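Long-range contacts in hydrolase, alpha/beta hydrolase FOLD family (Staphylococcus aureus, PDB 2XMZ), which probably catalyses a lyase step of menaquinone biosynthesis that forms 2-succinyl-6-hydroxy-2,4-cyclohexadiene-1-carboxylate, as the enzyme MenH: residues A[7-12]-A[43-48]; A[82-87]-A[107-112]; A[148-153]-A[171-176]; A[26-31]-A[177-182]. All blocks are in the same frame, centred on the assembly; numbering follows the deposited sequence. Where two conformers were deposited one is given.

Contact 1: residues A[7-12]-A[43-48]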
loop_
_atom_site.group_PDB
_atom_site.type_symbol
_atom_site.label_atom_id
_atom_site.label_comp_id
_atom_site.label_asym_id
_atom_site.label_seq_id
_atom_site.Cartn_x
_atom_site.Cartn_y
_atom_site.Cartn_z
ATOM N N LYS A 7 13.455 5.145 -3.555
ATOM C CA LYS A 7 14.158 6.371 -3.171
ATOM C C LYS A 7 14.408 6.375 -1.654
ATOM O O LYS A 7 13.564 5.938 -0.865
ATOM C CB LYS A 7 13.378 7.614 -3.618
ATOM C CG LYS A 7 13.094 7.680 -5.154
ATOM C CD LYS A 7 11.859 8.525 -5.463
ATOM C CE LYS A 7 11.462 8.463 -6.937
ATOM N NZ LYS A 7 12.433 9.170 -7.810
ATOM N N PHE A 8 15.589 6.835 -1.259
ATOM C CA PHE A 8 15.967 6.895 0.146
ATOM C C PHE A 8 16.145 8.356 0.488
ATOM O O PHE A 8 16.860 9.099 -0.216
ATOM C CB PHE A 8 17.283 6.143 0.398
ATOM C CG PHE A 8 17.679 6.084 1.841
ATOM C CD1 PHE A 8 17.322 4.992 2.623
ATOM C CD2 PHE A 8 18.399 7.124 2.428
ATOM C CE1 PHE A 8 17.677 4.922 3.963
ATOM C CE2 PHE A 8 18.758 7.066 3.785
ATOM C CZ PHE A 8 18.400 5.966 4.545
ATOM N N TYR A 9 15.485 8.755 1.562
ATOM C CA TYR A 9 15.537 10.111 2.063
ATOM C C TYR A 9 16.199 10.062 3.429
ATOM O O TYR A 9 15.622 9.529 4.378
ATOM C CB TYR A 9 14.118 10.690 2.159
ATOM C CG TYR A 9 13.380 10.700 0.835
ATOM C CD1 TYR A 9 13.456 11.816 -0.018
ATOM C CD2 TYR A 9 12.611 9.603 0.427
ATOM C CE1 TYR A 9 12.784 11.836 -1.226
ATOM C CE2 TYR A 9 11.933 9.612 -0.804
ATOM C CZ TYR A 9 12.026 10.737 -1.613
ATOM O OH TYR A 9 11.362 10.781 -2.810
ATOM N N GLU A 10 17.421 10.586 3.512
ATOM C CA GLU A 10 18.158 10.623 4.768
ATOM C C GLU A 10 17.416 11.466 5.805
ATOM O O GLU A 10 16.982 12.582 5.512
ATOM C CB GLU A 10 19.559 11.222 4.558
ATOM C CG GLU A 10 20.687 10.214 4.312
ATOM C CD GLU A 10 21.233 9.542 5.594
ATOM O OE1 GLU A 10 21.738 10.247 6.510
ATOM O OE2 GLU A 10 21.178 8.291 5.668
ATOM N N ALA A 11 17.269 10.923 7.009
ATOM C CA ALA A 11 16.777 11.698 8.153
ATOM C C ALA A 11 17.645 12.933 8.456
ATOM O O ALA A 11 18.863 12.924 8.252
ATOM C CB ALA A 11 16.679 10.818 9.391
ATOM N N ASN A 12 17.006 13.985 8.970
ATOM C CA ASN A 12 17.699 15.220 9.267
ATOM C C ASN A 12 18.601 15.023 10.469
ATOM O O ASN A 12 19.519 15.794 10.686
ATOM C CB ASN A 12 16.713 16.364 9.495
ATOM C CG ASN A 12 15.937 16.723 8.238
ATOM O OD1 ASN A 12 16.347 16.401 7.110
ATOM N ND2 ASN A 12 14.808 17.400 8.424
ATOM N N TYR A 43 13.086 10.384 11.079
ATOM C CA TYR A 43 13.128 9.028 10.516
ATOM C C TYR A 43 13.743 9.022 9.117
ATOM O O TYR A 43 13.487 9.920 8.318
ATOM C CB TYR A 43 11.704 8.398 10.485
ATOM C CG TYR A 43 10.995 8.448 11.833
ATOM C CD1 TYR A 43 11.146 7.427 12.763
ATOM C CD2 TYR A 43 10.199 9.542 12.189
ATOM C CE1 TYR A 43 10.522 7.490 14.022
ATOM C CE2 TYR A 43 9.564 9.605 13.430
ATOM C CZ TYR A 43 9.732 8.579 14.344
ATOM O OH TYR A 43 9.108 8.661 15.571
ATOM N N HIS A 44 14.567 8.018 8.830
ATOM C CA HIS A 44 14.946 7.737 7.448
ATOM C C HIS A 44 13.690 7.273 6.724
ATOM O O HIS A 44 12.868 6.556 7.293
ATOM C CB HIS A 44 16.009 6.647 7.362
ATOM C CG HIS A 44 17.296 7.004 8.037
ATOM N ND1 HIS A 44 18.111 8.020 7.596
ATOM C CD2 HIS A 44 17.913 6.458 9.113
ATOM C CE1 HIS A 44 19.178 8.091 8.375
ATOM N NE2 HIS A 44 19.083 7.153 9.301
ATOM N N VAL A 45 13.541 7.692 5.475
ATOM C CA VAL A 45 12.352 7.301 4.701
ATOM C C VAL A 45 12.766 6.667 3.391
ATOM O O VAL A 45 13.627 7.197 2.687
ATOM C CB VAL A 45 11.377 8.497 4.424
ATOM C CG1 VAL A 45 10.250 8.066 3.458
ATOM C CG2 VAL A 45 10.800 9.069 5.729
ATOM N N ILE A 46 12.130 5.537 3.074
ATOM C CA ILE A 46 12.269 4.893 1.786
ATOM C C ILE A 46 10.892 4.811 1.139
ATOM O O ILE A 46 9.896 4.492 1.784
ATOM C CB ILE A 46 12.834 3.454 1.898
ATOM C CG1 ILE A 46 14.261 3.489 2.443
ATOM C CG2 ILE A 46 12.818 2.740 0.529
ATOM C CD1 ILE A 46 14.779 2.116 2.866
ATOM N N THR A 47 10.840 5.112 -0.149
ATOM C CA THR A 47 9.636 4.849 -0.901
ATOM C C THR A 47 10.036 3.844 -1.943
ATOM O O THR A 47 11.153 3.916 -2.465
ATOM C CB THR A 47 9.070 6.119 -1.560
ATOM O OG1 THR A 47 10.041 6.682 -2.431
ATOM C CG2 THR A 47 8.637 7.153 -0.497
ATOM N N ILE A 48 9.126 2.916 -2.238
ATOM C CA ILE A 48 9.350 1.885 -3.236
ATOM C C ILE A 48 8.150 1.866 -4.196
ATOM O O ILE A 48 6.986 1.804 -3.773
ATOM C CB ILE A 48 9.508 0.487 -2.597
ATOM C CG1 ILE A 48 10.632 0.489 -1.548
ATOM C CG2 ILE A 48 9.790 -0.579 -3.685
ATOM C CD1 ILE A 48 10.669 -0.820 -0.682
HETATM O O HOH W 1 9.539 9.189 -3.442
#

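Contact 2: residues A[82-87]-A[107-112]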
loop_
_atom_site.group_PDB
_atom_site.type_symbol
_atom_site.label_atom_id
_atom_site.label_comp_id
_atom_site.label_asym_id
_atom_site.label_seq_id
_atom_site.Cartn_x
_atom_site.Cartn_y
_atom_site.Cartn_z
ATOM N N ASP A 82 19.878 -3.947 9.646
ATOM C CA ASP A 82 20.310 -3.708 11.031
ATOM C C ASP A 82 19.597 -2.497 11.647
ATOM O O ASP A 82 19.731 -2.219 12.842
ATOM C CB ASP A 82 21.832 -3.609 11.120
ATOM C CG ASP A 82 22.540 -4.904 10.668
ATOM O OD1 ASP A 82 22.080 -6.024 11.023
ATOM O OD2 ASP A 82 23.574 -4.795 9.959
ATOM N N LYS A 83 18.811 -1.811 10.819
ATOM C CA LYS A 83 17.960 -0.717 11.250
ATOM C C LYS A 83 16.623 -1.269 11.736
ATOM O O LYS A 83 16.261 -2.402 11.436
ATOM C CB LYS A 83 17.678 0.225 10.076
ATOM C CG LYS A 83 18.890 0.747 9.326
ATOM C CD LYS A 83 19.249 2.161 9.777
ATOM C CE LYS A 83 20.386 2.174 10.775
ATOM N NZ LYS A 83 21.050 3.538 10.901
ATOM N N SER A 84 15.876 -0.455 12.464
ATOM C CA SER A 84 14.516 -0.809 12.801
ATOM C C SER A 84 13.584 -0.379 11.654
ATOM O O SER A 84 13.300 0.804 11.455
ATOM C CB SER A 84 14.108 -0.184 14.137
ATOM O OG SER A 84 14.973 -0.613 15.177
ATOM N N ILE A 85 13.160 -1.357 10.873
ATOM C CA ILE A 85 12.333 -1.091 9.701
ATOM C C ILE A 85 10.853 -1.073 10.051
ATOM O O ILE A 85 10.296 -2.075 10.545
ATOM C CB ILE A 85 12.566 -2.144 8.578
ATOM C CG1 ILE A 85 14.008 -2.081 8.070
ATOM C CG2 ILE A 85 11.588 -1.918 7.395
ATOM C CD1 ILE A 85 14.469 -3.346 7.367
ATOM N N THR A 86 10.207 0.056 9.763
ATOM C CA THR A 86 8.744 0.085 9.772
ATOM C C THR A 86 8.237 -0.011 8.354
ATOM O O THR A 86 8.551 0.843 7.517
ATOM C CB THR A 86 8.204 1.370 10.404
ATOM O OG1 THR A 86 8.686 1.455 11.738
ATOM C CG2 THR A 86 6.685 1.360 10.411
ATOM N N LEU A 87 7.463 -1.058 8.069
ATOM C CA LEU A 87 6.924 -1.231 6.739
ATOM C C LEU A 87 5.502 -0.736 6.692
ATOM O O LEU A 87 4.641 -1.215 7.430
ATOM C CB LEU A 87 6.981 -2.690 6.291
ATOM C CG LEU A 87 6.594 -2.938 4.836
ATOM C CD1 LEU A 87 7.439 -2.078 3.881
ATOM C CD2 LEU A 87 6.754 -4.427 4.501
ATOM N N PRO A 107 13.577 -9.285 8.669
ATOM C CA PRO A 107 12.576 -8.994 9.716
ATOM C C PRO A 107 12.299 -7.488 9.832
ATOM O O PRO A 107 13.232 -6.668 9.875
ATOM C CB PRO A 107 13.249 -9.496 11.005
ATOM C CG PRO A 107 14.292 -10.516 10.515
ATOM C CD PRO A 107 14.778 -9.963 9.198
ATOM N N ILE A 108 11.023 -7.140 9.874
ATOM C CA ILE A 108 10.622 -5.769 10.102
ATOM C C ILE A 108 10.449 -5.518 11.606
ATOM O O ILE A 108 10.301 -6.460 12.388
ATOM C CB ILE A 108 9.374 -5.415 9.280
ATOM C CG1 ILE A 108 8.135 -6.225 9.715
ATOM C CG2 ILE A 108 9.666 -5.593 7.752
ATOM C CD1 ILE A 108 6.845 -5.644 9.106
ATOM N N SER A 109 10.498 -4.256 12.004
ATOM C CA SER A 109 10.345 -3.874 13.384
ATOM C C SER A 109 8.893 -3.574 13.717
ATOM O O SER A 109 8.409 -3.992 14.755
ATOM C CB SER A 109 11.215 -2.669 13.686
ATOM O OG SER A 109 12.525 -3.118 13.974
ATOM N N ASN A 110 8.218 -2.865 12.816
ATOM C CA ASN A 110 6.806 -2.466 12.973
ATOM C C ASN A 110 6.085 -2.571 11.637
ATOM O O ASN A 110 6.719 -2.562 10.555
ATOM C CB ASN A 110 6.664 -1.001 13.442
ATOM C CG ASN A 110 7.418 -0.709 14.722
ATOM O OD1 ASN A 110 6.998 -1.095 15.813
ATOM N ND2 ASN A 110 8.517 0.015 14.600
ATOM N N LEU A 111 4.758 -2.619 11.706
ATOM C CA LEU A 111 3.947 -2.728 10.508
ATOM C C LEU A 111 2.850 -1.688 10.503
ATOM O O LEU A 111 2.200 -1.463 11.509
ATOM C CB LEU A 111 3.365 -4.136 10.391
ATOM C CG LEU A 111 2.551 -4.467 9.138
ATOM C CD1 LEU A 111 3.409 -4.414 7.823
ATOM C CD2 LEU A 111 1.878 -5.820 9.309
ATOM N N ILE A 112 2.655 -1.022 9.369
ATOM C CA ILE A 112 1.548 -0.061 9.265
ATOM C C ILE A 112 0.749 -0.349 8.020
ATOM O O ILE A 112 1.292 -0.489 6.917
ATOM C CB ILE A 112 1.969 1.446 9.304
ATOM C CG1 ILE A 112 2.785 1.745 10.552
ATOM C CG2 ILE A 112 0.716 2.317 9.327
ATOM C CD1 ILE A 112 3.516 3.142 10.547
HETATM O O HOH W 2 13.813 -4.299 11.225
#

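Contact 3: residues A[148-153]-A[171-176]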
loop_
_atom_site.group_PDB
_atom_site.type_symbol
_atom_site.label_atom_id
_atom_site.label_comp_id
_atom_site.label_asym_id
_atom_site.label_seq_id
_atom_site.Cartn_x
_atom_site.Cartn_y
_atom_site.Cartn_z
ATOM N N PHE A 148 -9.843 3.949 -18.695
ATOM C CA PHE A 148 -9.826 3.187 -17.445
ATOM C C PHE A 148 -9.933 4.081 -16.219
ATOM O O PHE A 148 -10.746 3.817 -15.324
ATOM C CB PHE A 148 -8.588 2.292 -17.356
ATOM C CG PHE A 148 -8.599 1.395 -16.167
ATOM C CD1 PHE A 148 -9.267 0.169 -16.206
ATOM C CD2 PHE A 148 -7.971 1.788 -14.986
ATOM C CE1 PHE A 148 -9.298 -0.652 -15.099
ATOM C CE2 PHE A 148 -7.997 0.966 -13.867
ATOM C CZ PHE A 148 -8.661 -0.261 -13.930
ATOM N N VAL A 149 -9.108 5.131 -16.179
ATOM C CA VAL A 149 -9.086 6.088 -15.063
ATOM C C VAL A 149 -10.440 6.801 -14.932
ATOM O O VAL A 149 -10.935 6.995 -13.824
ATOM C CB VAL A 149 -7.927 7.119 -15.202
ATOM C CG1 VAL A 149 -8.024 8.219 -14.148
ATOM C CG2 VAL A 149 -6.566 6.430 -15.069
ATOM N N ASN A 150 -11.043 7.169 -16.065
ATOM C CA ASN A 150 -12.372 7.772 -16.043
ATOM C C ASN A 150 -13.390 6.895 -15.296
ATOM O O ASN A 150 -14.131 7.389 -14.431
ATOM C CB ASN A 150 -12.831 8.115 -17.465
ATOM C CG ASN A 150 -12.045 9.271 -18.065
ATOM O OD1 ASN A 150 -11.348 10.007 -17.358
ATOM N ND2 ASN A 150 -12.161 9.442 -19.373
ATOM N N ASP A 151 -13.384 5.594 -15.598
ATOM C CA ASP A 151 -14.258 4.629 -14.931
ATOM C C ASP A 151 -13.812 4.373 -13.477
ATOM O O ASP A 151 -14.650 4.286 -12.584
ATOM C CB ASP A 151 -14.315 3.308 -15.713
ATOM C CG ASP A 151 -15.107 3.411 -17.010
ATOM O OD1 ASP A 151 -15.576 4.514 -17.387
ATOM O OD2 ASP A 151 -15.269 2.358 -17.666
ATOM N N TRP A 152 -12.497 4.270 -13.258
ATOM C CA TRP A 152 -11.921 4.029 -11.931
ATOM C C TRP A 152 -12.322 5.126 -10.952
ATOM O O TRP A 152 -12.718 4.829 -9.815
ATOM C CB TRP A 152 -10.403 3.950 -12.020
ATOM C CG TRP A 152 -9.717 3.329 -10.842
ATOM C CD1 TRP A 152 -8.948 3.968 -9.912
ATOM C CD2 TRP A 152 -9.691 1.937 -10.496
ATOM N NE1 TRP A 152 -8.442 3.059 -9.006
ATOM C CE2 TRP A 152 -8.891 1.807 -9.337
ATOM C CE3 TRP A 152 -10.264 0.788 -11.055
ATOM C CZ2 TRP A 152 -8.665 0.570 -8.709
ATOM C CZ3 TRP A 152 -10.036 -0.448 -10.426
ATOM C CH2 TRP A 152 -9.240 -0.541 -9.271
ATOM N N GLU A 153 -12.226 6.378 -11.404
ATOM C CA GLU A 153 -12.681 7.560 -10.654
ATOM C C GLU A 153 -14.117 7.460 -10.132
ATOM O O GLU A 153 -14.448 8.086 -9.135
ATOM C CB GLU A 153 -12.616 8.810 -11.536
ATOM C CG GLU A 153 -11.231 9.407 -11.740
ATOM C CD GLU A 153 -11.256 10.728 -12.508
ATOM O OE1 GLU A 153 -12.354 11.244 -12.814
ATOM O OE2 GLU A 153 -10.168 11.266 -12.793
ATOM N N GLN A 171 -4.018 15.998 -8.970
ATOM C CA GLN A 171 -2.798 15.239 -8.658
ATOM C C GLN A 171 -3.027 13.726 -8.725
ATOM O O GLN A 171 -2.233 13.002 -9.321
ATOM C CB GLN A 171 -2.263 15.592 -7.268
ATOM C CG GLN A 171 -1.548 16.929 -7.159
ATOM C CD GLN A 171 -1.222 17.298 -5.709
ATOM O OE1 GLN A 171 -2.125 17.444 -4.868
ATOM N NE2 GLN A 171 0.071 17.454 -5.410
ATOM N N ILE A 172 -4.101 13.271 -8.082
ATOM C CA ILE A 172 -4.521 11.872 -8.135
ATOM C C ILE A 172 -4.738 11.410 -9.587
ATOM O O ILE A 172 -4.195 10.372 -9.989
ATOM C CB ILE A 172 -5.795 11.618 -7.290
ATOM C CG1 ILE A 172 -5.476 11.753 -5.797
ATOM C CG2 ILE A 172 -6.342 10.220 -7.556
ATOM C CD1 ILE A 172 -6.700 11.853 -4.913
ATOM N N ARG A 173 -5.521 12.187 -10.352
ATOM C CA ARG A 173 -5.831 11.869 -11.755
ATOM C C ARG A 173 -4.570 11.783 -12.620
ATOM O O ARG A 173 -4.442 10.891 -13.457
ATOM C CB ARG A 173 -6.818 12.889 -12.362
ATOM C CG ARG A 173 -7.257 12.525 -13.774
ATOM C CD ARG A 173 -8.298 13.465 -14.348
ATOM N NE ARG A 173 -8.517 13.195 -15.767
ATOM C CZ ARG A 173 -9.238 12.184 -16.252
ATOM N NH1 ARG A 173 -9.352 12.039 -17.562
ATOM N NH2 ARG A 173 -9.847 11.316 -15.438
ATOM N N GLN A 174 -3.648 12.716 -12.403
ATOM C CA GLN A 174 -2.392 12.754 -13.130
ATOM C C GLN A 174 -1.535 11.535 -12.820
ATOM O O GLN A 174 -0.944 10.944 -13.736
ATOM C CB GLN A 174 -1.639 14.070 -12.829
ATOM C CG GLN A 174 -0.192 14.133 -13.311
ATOM C CD GLN A 174 0.779 13.379 -12.416
ATOM O OE1 GLN A 174 1.698 12.713 -12.901
ATOM N NE2 GLN A 174 0.566 13.464 -11.099
ATOM N N GLN A 175 -1.471 11.170 -11.535
ATOM C CA GLN A 175 -0.700 10.024 -11.079
ATOM C C GLN A 175 -1.226 8.737 -11.712
ATOM O O GLN A 175 -0.442 7.866 -12.112
ATOM C CB GLN A 175 -0.722 9.925 -9.557
ATOM C CG GLN A 175 0.336 10.783 -8.830
ATOM C CD GLN A 175 0.037 10.998 -7.347
ATOM O OE1 GLN A 175 -0.788 10.293 -6.751
ATOM N NE2 GLN A 175 0.711 11.976 -6.746
ATOM N N ARG A 176 -2.549 8.628 -11.814
ATOM C CA ARG A 176 -3.185 7.477 -12.460
ATOM C C ARG A 176 -2.921 7.456 -13.992
ATOM O O ARG A 176 -2.557 6.418 -14.564
ATOM C CB ARG A 176 -4.697 7.481 -12.169
ATOM C CG ARG A 176 -5.058 7.361 -10.655
ATOM C CD ARG A 176 -6.567 7.397 -10.471
ATOM N NE ARG A 176 -7.000 7.007 -9.128
ATOM C CZ ARG A 176 -8.162 7.355 -8.582
ATOM N NH1 ARG A 176 -9.028 8.116 -9.250
ATOM N NH2 ARG A 176 -8.461 6.933 -7.358
#

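Contact 4: residues A[26-31]-A[177-182]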
loop_
_atom_site.group_PDB
_atom_site.type_symbol
_atom_site.label_atom_id
_atom_site.label_comp_id
_atom_site.label_asym_id
_atom_site.label_seq_id
_atom_site.Cartn_x
_atom_site.Cartn_y
_atom_site.Cartn_z
ATOM N N LEU A 26 -2.418 1.775 -9.390
ATOM C CA LEU A 26 -2.649 2.909 -10.298
ATOM C C LEU A 26 -2.062 4.197 -9.737
ATOM O O LEU A 26 -2.610 5.292 -9.917
ATOM C CB LEU A 26 -4.146 3.122 -10.561
ATOM C CG LEU A 26 -4.890 2.820 -11.867
ATOM C CD1 LEU A 26 -6.206 3.610 -11.883
ATOM C CD2 LEU A 26 -4.109 3.106 -13.128
ATOM N N SER A 27 -0.945 4.070 -9.043
ATOM C CA SER A 27 -0.355 5.195 -8.347
ATOM C C SER A 27 1.088 4.824 -8.192
ATOM O O SER A 27 1.531 3.836 -8.771
ATOM C CB SER A 27 -1.026 5.376 -6.978
ATOM O OG SER A 27 -0.384 6.380 -6.201
ATOM N N ASP A 28 1.846 5.630 -7.457
ATOM C CA ASP A 28 3.215 5.282 -7.179
ATOM C C ASP A 28 3.656 6.071 -5.957
ATOM O O ASP A 28 2.832 6.703 -5.261
ATOM C CB ASP A 28 4.140 5.503 -8.411
ATOM C CG ASP A 28 4.046 6.895 -8.995
ATOM O OD1 ASP A 28 3.757 7.027 -10.209
ATOM O OD2 ASP A 28 4.276 7.881 -8.273
ATOM N N SER A 29 4.962 6.071 -5.738
ATOM C CA SER A 29 5.547 6.702 -4.562
ATOM C C SER A 29 5.265 8.194 -4.446
ATOM O O SER A 29 5.358 8.748 -3.350
ATOM C CB SER A 29 7.037 6.464 -4.550
ATOM O OG SER A 29 7.270 5.085 -4.279
ATOM N N ARG A 30 4.939 8.844 -5.566
ATOM C CA ARG A 30 4.621 10.256 -5.519
ATOM C C ARG A 30 3.451 10.582 -4.587
ATOM O O ARG A 30 3.350 11.718 -4.147
ATOM C CB ARG A 30 4.317 10.826 -6.907
ATOM C CG ARG A 30 5.541 11.071 -7.775
ATOM C CD ARG A 30 5.087 11.421 -9.176
ATOM N NE ARG A 30 4.304 10.340 -9.768
ATOM C CZ ARG A 30 3.646 10.425 -10.918
ATOM N NH1 ARG A 30 3.652 11.560 -11.606
ATOM N NH2 ARG A 30 2.961 9.372 -11.355
ATOM N N THR A 31 2.565 9.618 -4.330
ATOM C CA THR A 31 1.453 9.792 -3.391
ATOM C C THR A 31 1.924 10.192 -1.981
ATOM O O THR A 31 1.152 10.777 -1.215
ATOM C CB THR A 31 0.543 8.529 -3.315
ATOM O OG1 THR A 31 -0.642 8.831 -2.575
ATOM C CG2 THR A 31 1.265 7.347 -2.641
ATOM N N LEU A 177 -3.095 8.612 -14.639
ATOM C CA LEU A 177 -2.950 8.742 -16.102
ATOM C C LEU A 177 -1.523 8.492 -16.565
ATOM O O LEU A 177 -1.278 8.126 -17.727
ATOM C CB LEU A 177 -3.426 10.121 -16.574
ATOM C CG LEU A 177 -4.935 10.427 -16.450
ATOM C CD1 LEU A 177 -5.258 11.863 -16.895
ATOM C CD2 LEU A 177 -5.763 9.430 -17.226
ATOM N N SER A 178 -0.568 8.688 -15.660
ATOM C CA SER A 178 0.828 8.504 -16.024
ATOM C C SER A 178 1.240 7.040 -15.923
ATOM O O SER A 178 2.319 6.673 -16.373
ATOM C CB SER A 178 1.730 9.346 -15.145
ATOM O OG SER A 178 1.755 8.778 -13.858
ATOM N N GLN A 179 0.386 6.195 -15.352
ATOM C CA GLN A 179 0.718 4.777 -15.270
ATOM C C GLN A 179 0.603 4.151 -16.642
ATOM O O GLN A 179 -0.201 4.577 -17.455
ATOM C CB GLN A 179 -0.180 4.042 -14.260
ATOM C CG GLN A 179 -0.109 4.587 -12.832
ATOM C CD GLN A 179 1.326 4.756 -12.324
ATOM O OE1 GLN A 179 2.167 3.871 -12.508
ATOM N NE2 GLN A 179 1.601 5.895 -11.672
ATOM N N SER A 180 1.447 3.168 -16.917
ATOM C CA SER A 180 1.379 2.432 -18.177
ATOM C C SER A 180 0.232 1.412 -18.113
ATOM O O SER A 180 0.234 0.539 -17.224
ATOM C CB SER A 180 2.705 1.722 -18.386
ATOM O OG SER A 180 2.659 0.955 -19.561
ATOM N N PRO A 181 -0.752 1.516 -19.029
ATOM C CA PRO A 181 -1.897 0.580 -18.952
ATOM C C PRO A 181 -1.531 -0.901 -19.096
ATOM O O PRO A 181 -2.105 -1.742 -18.391
ATOM C CB PRO A 181 -2.819 1.024 -20.100
ATOM C CG PRO A 181 -1.965 1.880 -21.003
ATOM C CD PRO A 181 -0.933 2.526 -20.092
ATOM N N HIS A 182 -0.573 -1.216 -19.966
ATOM C CA HIS A 182 -0.096 -2.597 -20.097
ATOM C C HIS A 182 0.531 -3.112 -18.789
ATOM O O HIS A 182 0.314 -4.278 -18.389
ATOM C CB HIS A 182 0.815 -2.773 -21.342
ATOM C CG HIS A 182 2.228 -2.307 -21.138
ATOM N ND1 HIS A 182 2.614 -0.993 -21.302
ATOM C CD2 HIS A 182 3.346 -2.983 -20.777
ATOM C CE1 HIS A 182 3.911 -0.878 -21.050
ATOM N NE2 HIS A 182 4.379 -2.072 -20.731
#

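Contact 1: residues A[7-12]-A[43-48]
The imidazole of H44 carries the CB of A11 over one face, a CH-pi contact 3.9 Å from A11 CB to the centroid of the H44 ring, while Y9 O lies at its edge. Against the same ring the phenyl of F8 comes obliquely, the two planes 32° apart. V45 O sits over one face of the F8 ring, and I46 reaches that ring with its CG1, 3.4 Å from F8 CD1. With CG anti to the backbone N (chi1 -176°), F8 brings its ring to both I46 and H44. The phenol of Y9, by contrast, is met at its edge, by V45 O and by T47 OG1. A water continues the polar side of this ring, 2.5 Å from Y9 OH and 2.7 Å from T47 OG1.

Beneath the side chains, strands 7-9 and 44-48 run antiparallel, 165° between their directions, at one edge of the alpha/beta-hydrolase sheet, with 6-9 the edge strand and 44-48 next to it. K7 with T47 and Y9 with V45 are hydrogen-bonded pairs; Y9 N donates to V45 O over 2.7 Å. F8 and I46 form the non-hydrogen-bonded pair between them, where I46 CA approaches K7 O at 3.1 Å.

F8 and I46 share one face with Y80, whose ring also meets that of F8, and beta-branched I46 suits the extended backbone. On the other, amphipathic Y9 can rest on helix 36-40 through its ring while its hydroxyl holds the water.

Contact 2: residues A[82-87]-A[107-112]
I108 and L87 meet at the apolar centre, I108 CD1 lying 4.1 Å from L87 CB, and I85 adds its CG2 branch against I108 CG2, the two side chains crossing at about a right angle. The chi1 of I108, 65°, sets CG1 between its backbone N and carbonyl carbon, and from there the extended arm carries CD1 to L87. L111 CD1 also leans back toward L87 O. On the other face of the sheet T86 turns its methyl to I112, CG2 to CD1 3.6 Å, and its hydroxyl to N110: N110 ND2 donates to T86 OG1 over 3.2 Å, with the oxygen close to the amide plane. Threonine thus serves an oily and a polar neighbour at once.

The strands 84-87 and 110-112 are parallel, 18° apart. I85 O accepts from two successive amides, S109 N at 2.6 Å and N110 N at 3.2 Å. At the polar end a water accepts from I85 N and lies within bonding distance of P107 O.

This is the parallel pair of a beta-alpha-beta crossover through helix 92-103, whose A97 packs on both L87 and L111; strand 17-22 flanks 84-90 on its other side, and helix 252-266 covers T86, N110 and I112.

Contact 3: residues A[148-153]-A[171-176]
R176 and R173, three residues and so about one helical turn apart, bury the most surface here, with V149 packed against both. R176 holds its guanidinium with W152 CD1 centred over one face and I172 CG2 over the opposite one. The indole presents its edge, its plane 89° from that of the guanidinium, with W152 CD1 3.7 Å from R176 NE. Lower down the same arginine, CB lies 3.6 Å from V149 CG2, so the aliphatic stem packs on V149.

R173 works by its tip. With CG anti to the backbone N (chi1 -175°) and the chain extended to NE, it grips N150 OD1 with both terminal nitrogens, NH2 at 2.8 Å and NH1 at 2.9 Å from that oxygen. Amide and guanidinium are nearly coplanar. R173 NH2 also makes a salt bridge to E153 OE2 at 2.7 Å, meeting that oxygen from above the carboxylate plane.

The short helical segments run at 138° to each other, 10.5 Å apart at closest, a spacing that long arginines can span. Helices 145-152 and 166-177 lie between core strands 110-114 and 210-215, where alpha/beta hydrolases commonly insert a helical cap, consistent with a contact between two cap helices. F158 adds a cation-pi contact to R176. A neutral amide and one carboxylate thus share R173, and the salt bridge probably favours the ionised form of E153.

Contact 4: residues A[26-31]-A[177-182]
Loop 26-31 comes closest to segment 177-182 at L26 and Q179, whose CA atoms are 6.3 Å apart, with a 3-10 turn at 29-31 on one side and S180 at the N-cap of the next helix on the other. Q179 buries the most surface: its CG rests 3.7 Å from L26 C, and its amide continues to D28, Q179 NE2 donating to D28 OD1 over 2.8 Å. The bend at chi2 (-49°) folds the amide back toward the loop. D28 OD1 lies in the amide plane of Q179, yet the donor stands above the plane of the carboxylate.

That carboxylate is fixed by R30, which grips it side-on: R30 NE to D28 OD2 at 2.9 Å is almost straight, and R30 NH2 to D28 OD1 is 2.7 Å, both on syn lone pairs. The anti lone pair of D28 OD2 takes R30 N, closing an Asx turn. Each carboxylate oxygen therefore has two donors, which should favour its charged form. R30 NH2 also donates to S178 OG at 2.8 Å.

The loop after core strand 17-22 is thus tied to the linker between helices 166-177 and 181-191, consistent with joining the alpha/beta-hydrolase core to its helical cap; L26 packs on helix 145-152 and on M184 of helix 181-191, while the Q175 carbonyl accepts from S178 OG and Q179 NE2.

In the fold
Contacts 1 and 2 belong to one sheet, their centres 13 Å apart, with strand 17-22 lying between strands 44-48 and 84-90. Contacts 3 and 4 form a second cluster, centres 9 Å apart and touching: W152 CD1 meets L26 CD1 at 3.4 Å, and helix 166-177 runs from contact 3 directly into segment 177-182. Contact 4 also bridges to the sheet, since S29 OG comes 3.4 Å from T47 CB of contact 1, whereas contacts 2 and 3 lie about 31 Å apart between centres. A probable Ser-His-Asp triad, S91, H245 and D218, has its serine just beyond strand 84-90 of contact 2; the W152 side chain of contact 3 lies near it without touching.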